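PDB 4YWT: glypican-1 from Homo sapiens, which carries heparan sulfate chains at the cell surface and, through them, binds alpha-4(V) collagen and takes part in Schwann cell myelination. Local coordinates for residues 75-80 with 248-253. The protein carries 3 engineered substitutions. Sequence-based numbering, arbitrary orientation.
Sequences NLANRS and AVMKLV
Ser80 OG faces Met250 across the contact while remaining within hydrogen-bonding distance of two carbonyls of its own helix, 2.8 Å from Ala77 O and 3.0 Å from Leu76 O; its single proton can serve either. A chi1 of 53° swings OG back over the preceding helical turn, towards these carbonyls. The polar atom is thus occupied within its helix, and across the contact Ser80 OG lies against the Met250 backbone, 3.7 Å from Met250 CA, in van der Waals contact. Beside it, Ser80 CB meets Val249 CG1, also at 3.7 Å. Met250 buries the largest area of the contact: its chain leaves anti to the backbone N (chi1 168°) and bends at chi2, laying the thioether along the Leu76-Ala77 backbone. Met250 CB and CG pack on Ala77 CB, Met250 SD lies 3.6 Å from Ala77 N, and Met250 CE ends 4.0 Å from Leu76 CB. The segment axes come within 8.6 Å at 99°, nearly perpendicular, consistent with small Ala77 and Ser80 between them. This largely buried packing sets short helix 243-253 across the N-terminal part of long helix 70-129; Val249 also touches Cys278, whose disulfide to Cys245 ties helix 243-253 to helix 268-278 in glypican's mainly helical fold.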
loop_
_atom_site.group_PDB
_atom_site.type_symbol
_atom_site.label_atom_id
_atom_site.label_comp_id
_atom_site.label_asym_id
_atom_site.label_seq_id
_atom_site.Cartn_x
_atom_site.Cartn_y
_atom_site.Cartn_z
ATOM N N ASN A 75 10.612 -31.025 -18.496
ATOM C CA ASN A 75 11.620 -30.368 -17.669
ATOM C C ASN A 75 11.717 -28.869 -17.945
ATOM O O ASN A 75 11.732 -28.056 -17.017
ATOM C CB ASN A 75 12.987 -31.022 -17.879
ATOM C CG ASN A 75 13.127 -32.335 -17.131
ATOM O OD1 ASN A 75 12.529 -32.526 -16.072
ATOM N ND2 ASN A 75 13.924 -33.246 -17.678
ATOM N N LEU A 76 11.779 -28.511 -19.222
ATOM C CA LEU A 76 11.862 -27.110 -19.618
ATOM C C LEU A 76 10.591 -26.350 -19.246
ATOM O O LEU A 76 10.646 -25.171 -18.888
ATOM C CB LEU A 76 12.132 -26.994 -21.120
ATOM C CG LEU A 76 13.536 -27.406 -21.566
ATOM C CD1 LEU A 76 13.653 -27.369 -23.082
ATOM C CD2 LEU A 76 14.587 -26.514 -20.923
ATOM N N ALA A 77 9.449 -27.029 -19.330
ATOM C CA ALA A 77 8.180 -26.440 -18.911
ATOM C C ALA A 77 8.220 -26.083 -17.426
ATOM O O ALA A 77 7.955 -24.934 -17.040
ATOM C CB ALA A 77 7.030 -27.390 -19.202
ATOM N N ASN A 78 8.555 -27.077 -16.603
ATOM C CA ASN A 78 8.742 -26.873 -15.170
ATOM C C ASN A 78 9.688 -25.712 -14.885
ATOM O O ASN A 78 9.417 -24.861 -14.029
ATOM C CB ASN A 78 9.279 -28.148 -14.515
ATOM C CG ASN A 78 8.200 -28.942 -13.804
ATOM O OD1 ASN A 78 7.367 -29.588 -14.439
ATOM N ND2 ASN A 78 8.217 -28.904 -12.476
ATOM N N ARG A 79 10.794 -25.681 -15.624
ATOM C CA ARG A 79 11.799 -24.639 -15.463
ATOM C C ARG A 79 11.228 -23.248 -15.716
ATOM O O ARG A 79 11.310 -22.374 -14.853
ATOM C CB ARG A 79 12.984 -24.888 -16.396
ATOM C CG ARG A 79 14.092 -23.864 -16.242
ATOM C CD ARG A 79 14.568 -23.815 -14.801
ATOM N NE ARG A 79 15.030 -25.122 -14.342
ATOM C CZ ARG A 79 16.264 -25.575 -14.520
ATOM N NH1 ARG A 79 17.162 -24.818 -15.134
ATOM N NH2 ARG A 79 16.606 -26.776 -14.075
ATOM N N SER A 80 10.650 -23.050 -16.897
ATOM C CA SER A 80 10.092 -21.752 -17.269
ATOM C C SER A 80 8.999 -21.304 -16.298
ATOM O O SER A 80 8.929 -20.125 -15.921
ATOM C CB SER A 80 9.544 -21.800 -18.698
ATOM O OG SER A 80 8.646 -22.881 -18.866
ATOM N N ALA A 248 1.572 -21.977 -21.949
ATOM C CA ALA A 248 1.802 -20.782 -22.755
ATOM C C ALA A 248 3.190 -20.194 -22.507
ATOM O O ALA A 248 3.811 -19.640 -23.414
ATOM C CB ALA A 248 0.734 -19.746 -22.478
ATOM N N VAL A 249 3.666 -20.318 -21.273
ATOM C CA VAL A 249 4.985 -19.821 -20.901
ATOM C C VAL A 249 6.065 -20.738 -21.458
ATOM O O VAL A 249 7.098 -20.267 -21.937
ATOM C CB VAL A 249 5.130 -19.694 -19.369
ATOM C CG1 VAL A 249 6.590 -19.540 -18.970
ATOM C CG2 VAL A 249 4.316 -18.517 -18.863
ATOM N N MET A 250 5.822 -22.044 -21.404
ATOM C CA MET A 250 6.731 -23.000 -22.028
ATOM C C MET A 250 6.859 -22.710 -23.520
ATOM O O MET A 250 7.960 -22.714 -24.071
ATOM C CB MET A 250 6.255 -24.437 -21.810
ATOM C CG MET A 250 6.985 -25.456 -22.673
ATOM S SD MET A 250 8.777 -25.358 -22.490
ATOM C CE MET A 250 9.321 -26.372 -23.861
ATOM N N LYS A 251 5.726 -22.449 -24.163
ATOM C CA LYS A 251 5.710 -22.106 -25.578
ATOM C C LYS A 251 6.456 -20.799 -25.825
ATOM O O LYS A 251 7.165 -20.649 -26.820
ATOM C CB LYS A 251 4.271 -22.000 -26.086
ATOM C CG LYS A 251 4.151 -21.748 -27.581
ATOM C CD LYS A 251 2.827 -22.268 -28.121
ATOM C CE LYS A 251 2.746 -22.125 -29.633
ATOM N NZ LYS A 251 2.629 -20.702 -30.057
ATOM N N LEU A 252 6.294 -19.862 -24.899
ATOM C CA LEU A 252 6.919 -18.550 -24.998
ATOM C C LEU A 252 8.442 -18.607 -24.921
ATOM O O LEU A 252 9.136 -17.956 -25.702
ATOM C CB LEU A 252 6.390 -17.634 -23.892
ATOM C CG LEU A 252 7.034 -16.249 -23.801
ATOM C CD1 LEU A 252 6.631 -15.401 -24.995
ATOM C CD2 LEU A 252 6.669 -15.559 -22.493
ATOM N N VAL A 253 8.957 -19.391 -23.981
ATOM C CA VAL A 253 10.373 -19.335 -23.639
ATOM C C VAL A 253 11.233 -20.389 -24.337
ATOM O O VAL A 253 12.188 -20.048 -25.036
ATOM C CB VAL A 253 10.575 -19.478 -22.116
ATOM C CG1 VAL A 253 12.048 -19.378 -21.763
ATOM C CG2 VAL A 253 9.775 -18.419 -21.372
#